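PDB 5C12: gene 2 protein from Enterobacteria phage Sf6, which serves as the large terminase subunit in phage DNA packaging, here as its metal-dependent nuclease domain, and as a whole probably binds ATP. Local coordinates for residues A[52-66]-A[247-260]. The protein carries 1 engineered substitution. Numbering follows the deposited sequence.
Sequences DPSDTGPDAKGYASR and SPNLADALMMCMHC. With MG (magnesium ion), chain C.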
ATOM      1  N   ASP A  52       4.655  -7.604  -0.013  1.00 11.01           N
ATOM      2  CA  ASP A  52       3.689  -8.550  -0.525  1.00 12.86           C
ATOM      3  C   ASP A  52       4.456  -9.760  -1.019  1.00 15.56           C
ATOM      4  O   ASP A  52       5.200  -9.687  -1.995  1.00 15.56           O
ATOM      5  CB  ASP A  52       2.888  -7.947  -1.673  1.00 13.52           C
ATOM      6  CG  ASP A  52       1.894  -8.925  -2.236  1.00 18.71           C
ATOM      7  OD1 ASP A  52       2.165 -10.143  -2.160  1.00 22.04           O
ATOM      8  OD2 ASP A  52       0.840  -8.493  -2.727  1.00 15.67           O
ATOM      9  N   PRO A  53       4.328 -10.898  -0.319  1.00 13.51           N
ATOM     10  CA  PRO A  53       5.149 -12.069  -0.622  1.00 15.06           C
ATOM     11  C   PRO A  53       4.670 -12.899  -1.818  1.00 19.96           C
ATOM     12  O   PRO A  53       5.167 -14.007  -2.062  1.00 23.05           O
ATOM     13  CB  PRO A  53       5.041 -12.879   0.662  1.00 16.57           C
ATOM     14  CG  PRO A  53       3.716 -12.574   1.164  1.00 18.25           C
ATOM     15  CD  PRO A  53       3.456 -11.113   0.852  1.00 12.96           C
ATOM     16  N   SER A  54       3.701 -12.346  -2.535  1.00 20.73           N
ATOM     17  CA  SER A  54       3.093 -12.951  -3.723  1.00 29.15           C
ATOM     18  C   SER A  54       1.961 -13.833  -3.253  1.00 39.76           C
ATOM     19  O   SER A  54       1.868 -14.120  -2.067  1.00 27.65           O
ATOM     20  CB  SER A  54       4.087 -13.737  -4.603  1.00 29.01           C
ATOM     21  OG  SER A  54       4.381 -15.030  -4.095  1.00 38.78           O
ATOM     22  N   ASP A  55       1.063 -14.172  -4.173  1.00 35.42           N
ATOM     23  CA  ASP A  55       0.129 -15.271  -3.987  1.00 31.75           C
ATOM     24  C   ASP A  55       0.869 -16.428  -4.630  1.00 48.85           C
ATOM     25  O   ASP A  55       1.416 -16.270  -5.716  1.00 75.12           O
ATOM     26  CB  ASP A  55      -1.189 -15.040  -4.732  1.00 32.67           C
ATOM     27  CG  ASP A  55      -1.632 -13.583  -4.736  1.00 41.94           C
ATOM     28  OD1 ASP A  55      -1.666 -12.934  -3.667  1.00 36.17           O
ATOM     29  OD2 ASP A  55      -1.959 -13.083  -5.833  1.00 56.16           O
ATOM     30  N   THR A  56       0.889 -17.584  -3.990  1.00 54.60           N
ATOM     31  CA  THR A  56       1.841 -18.621  -4.366  1.00 29.69           C
ATOM     32  C   THR A  56       3.220 -18.141  -3.906  1.00 29.37           C
ATOM     33  O   THR A  56       3.465 -16.938  -3.801  1.00 80.52           O
ATOM     34  CB  THR A  56       1.879 -18.901  -5.895  1.00 47.91           C
ATOM     35  OG1 THR A  56       2.729 -17.947  -6.559  1.00 50.93           O
ATOM     36  CG2 THR A  56       0.476 -18.896  -6.496  1.00 56.27           C
ATOM     37  N   GLY A  57       4.111 -19.078  -3.617  1.00 70.00           N
ATOM     38  CA  GLY A  57       5.369 -18.743  -2.979  1.00 49.99           C
ATOM     39  C   GLY A  57       6.471 -18.164  -3.850  1.00 30.23           C
ATOM     40  O   GLY A  57       7.266 -17.351  -3.362  1.00 24.47           O
ATOM     41  N   PRO A  58       6.560 -18.607  -5.117  1.00 35.55           N
ATOM     42  CA  PRO A  58       7.759 -18.310  -5.905  1.00 41.19           C
ATOM     43  C   PRO A  58       7.618 -17.180  -6.921  1.00 34.77           C
ATOM     44  O   PRO A  58       8.622 -16.816  -7.539  1.00 39.85           O
ATOM     45  CB  PRO A  58       7.985 -19.621  -6.650  1.00 41.36           C
ATOM     46  CG  PRO A  58       6.590 -20.094  -6.946  1.00 34.53           C
ATOM     47  CD  PRO A  58       5.738 -19.648  -5.766  1.00 44.49           C
ATOM     48  N   ASP A  59       6.413 -16.651  -7.105  1.00 28.94           N
ATOM     49  CA  ASP A  59       6.183 -15.642  -8.143  1.00 38.00           C
ATOM     50  C   ASP A  59       6.546 -14.232  -7.659  1.00 37.67           C
ATOM     51  O   ASP A  59       7.061 -14.068  -6.552  1.00 29.82           O
ATOM     52  CB  ASP A  59       4.736 -15.717  -8.654  1.00 32.93           C
ATOM     53  CG  ASP A  59       4.444 -17.035  -9.371  1.00 49.89           C
ATOM     54  OD1 ASP A  59       4.896 -17.212 -10.522  1.00 43.64           O
ATOM     55  OD2 ASP A  59       3.768 -17.898  -8.777  1.00 48.24           O
ATOM     56  N   ALA A  60       6.300 -13.237  -8.505  1.00 26.71           N
ATOM     57  CA  ALA A  60       6.807 -11.876  -8.296  1.00 25.70           C
ATOM     58  C   ALA A  60       6.291 -11.242  -7.012  1.00 24.71           C
ATOM     59  O   ALA A  60       5.098 -11.287  -6.718  1.00 28.35           O
ATOM     60  CB  ALA A  60       6.466 -10.999  -9.460  1.00 29.83           C
ATOM     61  N   LYS A  61       7.199 -10.623  -6.269  1.00 14.62           N
ATOM     62  CA  LYS A  61       6.871 -10.053  -4.980  1.00 12.78           C
ATOM     63  C   LYS A  61       6.942  -8.531  -4.990  1.00 13.41           C
ATOM     64  O   LYS A  61       7.539  -7.933  -5.882  1.00 14.52           O
ATOM     65  CB  LYS A  61       7.830 -10.594  -3.935  1.00 14.48           C
ATOM     66  CG  LYS A  61       7.738 -12.120  -3.796  1.00 16.61           C
ATOM     67  CD  LYS A  61       8.913 -12.740  -3.106  1.00 15.95           C
ATOM     68  CE  LYS A  61       8.638 -14.203  -2.852  1.00 18.77           C
ATOM     69  NZ  LYS A  61       8.347 -14.949  -4.102  1.00 19.26           N
ATOM     70  N   GLY A  62       6.361  -7.904  -3.980  1.00 12.61           N
ATOM     71  CA  GLY A  62       6.328  -6.457  -3.934  1.00 13.73           C
ATOM     72  C   GLY A  62       6.869  -5.879  -2.648  1.00 14.19           C
ATOM     73  O   GLY A  62       6.785  -6.516  -1.576  1.00 11.98           O
ATOM     74  N   TYR A  63       7.440  -4.692  -2.753  1.00 10.80           N
ATOM     75  CA  TYR A  63       7.865  -3.893  -1.619  1.00 10.81           C
ATOM     76  C   TYR A  63       7.585  -2.433  -1.891  1.00 11.47           C
ATOM     77  O   TYR A  63       7.743  -1.964  -3.006  1.00 11.58           O
ATOM     78  CB  TYR A  63       9.352  -4.090  -1.375  1.00 12.74           C
ATOM     79  CG  TYR A  63       9.967  -3.187  -0.335  1.00 11.95           C
ATOM     80  CD1 TYR A  63      10.386  -1.916  -0.648  1.00 12.87           C
ATOM     81  CD2 TYR A  63      10.121  -3.607   0.969  1.00 10.82           C
ATOM     82  CE1 TYR A  63      10.950  -1.089   0.297  1.00  9.71           C
ATOM     83  CE2 TYR A  63      10.677  -2.798   1.908  1.00 10.71           C
ATOM     84  CZ  TYR A  63      11.087  -1.543   1.588  1.00 10.37           C
ATOM     85  OH  TYR A  63      11.685  -0.759   2.558  1.00 13.44           O
ATOM     86  N   ALA A  64       7.188  -1.720  -0.858  1.00 10.59           N
ATOM     87  CA  ALA A  64       6.970  -0.284  -0.962  1.00 10.71           C
ATOM     88  C   ALA A  64       7.425   0.372   0.313  1.00 12.51           C
ATOM     89  O   ALA A  64       7.335  -0.233   1.377  1.00 12.34           O
ATOM     90  CB  ALA A  64       5.514   0.018  -1.222  1.00 11.35           C
ATOM     91  N   SER A  65       7.929   1.597   0.226  1.00 10.64           N
ATOM     92  CA  SER A  65       8.278   2.335   1.420  1.00 12.08           C
ATOM     93  C   SER A  65       7.966   3.803   1.241  1.00 10.25           C
ATOM     94  O   SER A  65       8.126   4.347   0.144  1.00 12.34           O
ATOM     95  CB  SER A  65       9.759   2.166   1.741  1.00 13.70           C
ATOM     96  OG  SER A  65      10.079   2.773   2.974  1.00 16.85           O
ATOM     97  N   ARG A  66       7.537   4.438   2.325  1.00 10.08           N
ATOM     98  CA  ARG A  66       7.326   5.877   2.324  1.00 10.33           C
ATOM     99  C   ARG A  66       7.905   6.500   3.570  1.00 12.78           C
ATOM    100  O   ARG A  66       8.002   5.852   4.627  1.00 11.77           O
ATOM    101  CB  ARG A  66       5.831   6.175   2.248  1.00 10.71           C
ATOM    102  CG  ARG A  66       5.013   5.758   3.457  1.00  9.93           C
ATOM    103  CD  ARG A  66       3.527   5.947   3.237  1.00 10.67           C
ATOM    104  NE  ARG A  66       2.708   5.438   4.340  1.00 11.70           N
ATOM    105  CZ  ARG A  66       2.217   6.157   5.338  1.00 12.43           C
ATOM    106  NH1 ARG A  66       2.445   7.465   5.437  1.00 13.55           N
ATOM    107  NH2 ARG A  66       1.451   5.572   6.243  1.00 12.68           N
ATOM    108  N   SER A 247      -1.360 -10.719 -10.413  1.00 21.96           N
ATOM    109  CA  SER A 247      -1.477 -10.263  -9.034  1.00 18.71           C
ATOM    110  C   SER A 247      -0.772  -8.916  -8.887  1.00 17.56           C
ATOM    111  O   SER A 247       0.372  -8.762  -9.324  1.00 20.40           O
ATOM    112  CB  SER A 247      -0.870 -11.294  -8.091  1.00 33.46           C
ATOM    113  OG  SER A 247      -1.311 -11.061  -6.767  1.00 37.38           O
ATOM    114  N   PRO A 248      -1.460  -7.932  -8.285  1.00 20.04           N
ATOM    115  CA  PRO A 248      -0.915  -6.575  -8.208  1.00 17.35           C
ATOM    116  C   PRO A 248      -0.071  -6.378  -6.958  1.00 14.58           C
ATOM    117  O   PRO A 248      -0.463  -5.651  -6.040  1.00 15.22           O
ATOM    118  CB  PRO A 248      -2.180  -5.719  -8.187  1.00 18.35           C
ATOM    119  CG  PRO A 248      -3.158  -6.551  -7.399  1.00 21.86           C
ATOM    120  CD  PRO A 248      -2.866  -7.977  -7.830  1.00 23.33           C
ATOM    121  N   ASN A 249       1.088  -7.028  -6.924  1.00 15.55           N
ATOM    122  CA  ASN A 249       1.875  -7.051  -5.699  1.00 15.79           C
ATOM    123  C   ASN A 249       2.492  -5.718  -5.321  1.00 13.58           C
ATOM    124  O   ASN A 249       2.687  -5.441  -4.136  1.00 12.75           O
ATOM    125  CB  ASN A 249       2.986  -8.074  -5.787  1.00 15.45           C
ATOM    126  CG  ASN A 249       2.541  -9.356  -6.424  1.00 31.07           C
ATOM    127  OD1 ASN A 249       1.920 -10.170  -5.780  1.00 26.39           O
ATOM    128  ND2 ASN A 249       2.860  -9.543  -7.706  1.00 36.26           N
ATOM    129  N   LEU A 250       2.830  -4.886  -6.313  1.00 12.88           N
ATOM    130  CA  LEU A 250       3.366  -3.565  -6.007  1.00 13.17           C
ATOM    131  C   LEU A 250       2.268  -2.684  -5.400  1.00 11.38           C
ATOM    132  O   LEU A 250       2.494  -1.982  -4.404  1.00 10.86           O
ATOM    133  CB  LEU A 250       3.937  -2.886  -7.256  1.00 12.98           C
ATOM    134  CG  LEU A 250       5.006  -3.626  -8.030  1.00 14.50           C
ATOM    135  CD1 LEU A 250       5.304  -2.845  -9.293  1.00 14.80           C
ATOM    136  CD2 LEU A 250       6.238  -3.795  -7.163  1.00 12.83           C
ATOM    137  N   ALA A 251       1.079  -2.711  -6.018  1.00 12.16           N
ATOM    138  CA  ALA A 251      -0.078  -1.981  -5.491  1.00 12.57           C
ATOM    139  C   ALA A 251      -0.416  -2.415  -4.077  1.00 10.72           C
ATOM    140  O   ALA A 251      -0.670  -1.588  -3.219  1.00 11.18           O
ATOM    141  CB  ALA A 251      -1.306  -2.168  -6.400  1.00 13.40           C
ATOM    142  N   ASP A 252      -0.392  -3.728  -3.841  1.00 12.34           N
ATOM    143  CA  ASP A 252      -0.745  -4.240  -2.511  1.00 11.34           C
ATOM    144  C   ASP A 252       0.276  -3.806  -1.463  1.00 10.01           C
ATOM    145  O   ASP A 252      -0.068  -3.506  -0.321  1.00 10.72           O
ATOM    146  CB  ASP A 252      -0.821  -5.773  -2.534  1.00 12.00           C
ATOM    147  CG  ASP A 252      -2.086  -6.309  -3.192  1.00 19.10           C
ATOM    148  OD1 ASP A 252      -3.000  -5.542  -3.576  1.00 17.89           O
ATOM    149  OD2 ASP A 252      -2.153  -7.544  -3.334  1.00 19.44           O
ATOM    150  N   ALA A 253       1.547  -3.822  -1.834  1.00 10.84           N
ATOM    151  CA  ALA A 253       2.625  -3.397  -0.949  1.00 10.69           C
ATOM    152  C   ALA A 253       2.431  -1.930  -0.557  1.00  9.54           C
ATOM    153  O   ALA A 253       2.511  -1.546   0.614  1.00 10.21           O
ATOM    154  CB  ALA A 253       3.968  -3.624  -1.620  1.00 11.02           C
ATOM    155  N   LEU A 254       2.089  -1.092  -1.539  1.00 10.78           N
ATOM    156  CA  LEU A 254       1.865   0.315  -1.262  1.00  9.65           C
ATOM    157  C   LEU A 254       0.641   0.496  -0.352  1.00  9.33           C
ATOM    158  O   LEU A 254       0.660   1.290   0.584  1.00 11.81           O
ATOM    159  CB  LEU A 254       1.748   1.106  -2.573  1.00 10.78           C
ATOM    160  CG  LEU A 254       1.440   2.589  -2.360  1.00 11.04           C
ATOM    161  CD1 LEU A 254       2.558   3.294  -1.640  1.00 10.56           C
ATOM    162  CD2 LEU A 254       1.150   3.237  -3.701  1.00 12.41           C
ATOM    163  N   MET A 255      -0.422  -0.233  -0.652  1.00  9.53           N
ATOM    164  CA  MET A 255      -1.642  -0.179   0.129  1.00 10.28           C
ATOM    165  C   MET A 255      -1.362  -0.505   1.596  1.00  8.37           C
ATOM    166  O   MET A 255      -1.856   0.181   2.523  1.00  9.67           O
ATOM    167  CB  MET A 255      -2.672  -1.146  -0.470  1.00 10.80           C
ATOM    168  CG  MET A 255      -3.939  -1.296   0.391  1.00  9.91           C
ATOM    169  SD  MET A 255      -3.852  -2.529   1.695  1.00 12.05           S
ATOM    170  CE  MET A 255      -3.874  -3.979   0.687  1.00 11.01           C
ATOM    171  N   MET A 256      -0.597  -1.564   1.842  1.00 10.51           N
ATOM    172  CA  MET A 256      -0.331  -1.950   3.223  1.00  9.14           C
ATOM    173  C   MET A 256       0.434  -0.890   3.997  1.00 10.54           C
ATOM    174  O   MET A 256       0.254  -0.718   5.198  1.00 10.60           O
ATOM    175  CB  MET A 256       0.365  -3.319   3.279  1.00  8.99           C
ATOM    176  CG  MET A 256      -0.557  -4.432   2.841  1.00  9.79           C
ATOM    177  SD  MET A 256       0.185  -6.089   2.966  1.00 12.08           S
ATOM    178  CE  MET A 256       1.314  -6.035   1.582  1.00  9.24           C
ATOM    179  N   CYS A 257       1.300  -0.177   3.302  1.00 10.04           N
ATOM    180  CA  CYS A 257       2.024   0.961   3.860  1.00 14.55           C
ATOM    181  C   CYS A 257       1.159   2.087   4.386  1.00 10.71           C
ATOM    182  O   CYS A 257       1.649   2.950   5.100  1.00 12.22           O
ATOM    183  CB  CYS A 257       2.906   1.588   2.787  1.00 59.01           C
ATOM    184  SG  CYS A 257       4.374   0.698   2.596  1.00 27.45           S
ATOM    185  N   MET A 258      -0.106   2.124   3.972  1.00 10.18           N
ATOM    186  CA  MET A 258      -1.027   3.137   4.434  1.00 11.77           C
ATOM    187  C   MET A 258      -1.386   2.963   5.871  1.00 13.33           C
ATOM    188  O   MET A 258      -1.848   3.890   6.496  1.00 15.39           O
ATOM    189  CB  MET A 258      -2.323   3.127   3.606  1.00 12.72           C
ATOM    190  CG  MET A 258      -2.102   3.369   2.117  1.00 13.92           C
ATOM    191  SD  MET A 258      -1.555   5.065   1.772  1.00 14.22           S
ATOM    192  CE  MET A 258       0.205   4.856   1.590  1.00 12.89           C
ATOM    193  N   HIS A 259      -1.145   1.765   6.416  1.00 13.97           N
ATOM    194  CA  HIS A 259      -1.480   1.535   7.798  1.00 16.69           C
ATOM    195  C   HIS A 259      -0.203   1.734   8.576  1.00 19.00           C
ATOM    196  O   HIS A 259       0.765   0.996   8.360  1.00 16.93           O
ATOM    197  CB  HIS A 259      -2.018   0.122   7.967  1.00 16.29           C
ATOM    198  CG  HIS A 259      -2.375  -0.222   9.373  1.00 18.60           C
ATOM    199  ND1 HIS A 259      -2.950   0.679  10.242  1.00 21.08           N
ATOM    200  CD2 HIS A 259      -2.228  -1.376  10.063  1.00 35.80           C
ATOM    201  CE1 HIS A 259      -3.148   0.093  11.407  1.00 31.07           C
ATOM    202  NE2 HIS A 259      -2.720  -1.153  11.325  1.00 32.73           N
ATOM    203  N   CYS A 260      -0.168   2.760   9.424  1.00 20.72           N
ATOM    204  CA  CYS A 260       0.948   2.925  10.350  1.00 21.02           C
ATOM    205  C   CYS A 260       0.548   2.375  11.719  1.00 27.85           C
ATOM    206  O   CYS A 260      -0.234   2.989  12.438  1.00 29.29           O
ATOM    207  CB  CYS A 260       1.379   4.388  10.463  1.00 21.09           C
ATOM    208  SG  CYS A 260       2.993   4.573  11.258  1.00 26.29           S
TER
HETATM  209 MG    MG C 801      -0.971  -9.359  -3.008  0.88 19.61          MG
HETATM  210  O   HOH W   1      -0.335 -11.098  -2.586  1.00 19.60           O
HETATM  211  O   HOH W   2      -2.751 -10.345  -3.369  1.00 26.80           O
HETATM  212  O   HOH W   3       3.200 -12.390  -8.154  1.00 36.02           O
HETATM  213  O   HOH W   4      -0.430  -9.567  -5.004  1.00 30.52           O
HETATM  214  O   HOH W   5      -1.647  -8.994  -0.981  1.00 21.59           O
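D52 and D252 clasp one magnesium ion between the end of a central strand and helix 249-256, their OD2 atoms 2.0 and 2.2 Å from the metal. The two carboxylates are nearly coplanar, 2° apart. CG of D52 stands anti to its backbone N (chi1 179°), carrying OD2 to the metal while OD1 takes the N-H of S54 in an Asx turn. Y173 OH holds OD1 of D252 from helix 168-189.

Along strand 61-66, beyond the metal, the packing is tight. The axes of strand 61-66 and helix 249-256 approach to 6.4 Å, G62 letting the backbone at N249 and L250 come close; beyond it, the CB of A64 fits against A253, L254 and the SG of C257. At the far end R66 reaches out, extended from CG to NE, and grips C257 O side-on with NE (2.8 Å) and NH2 (2.9 Å). That oxygen lies in the guanidinium plane.

Toward the 55-60 loop the contact becomes looser and wetter. Four waters complete the magnesium shell; one of them donates to S247 OG and to N249 OD1, while another water links A60 O to N249 ND2. D55 is among the magnesium-binding residues seen for this protein, but here it meets the metal through water. The clustered carboxylates imply a site adapted to cations, consistent with two-metal-ion cleavage of DNA.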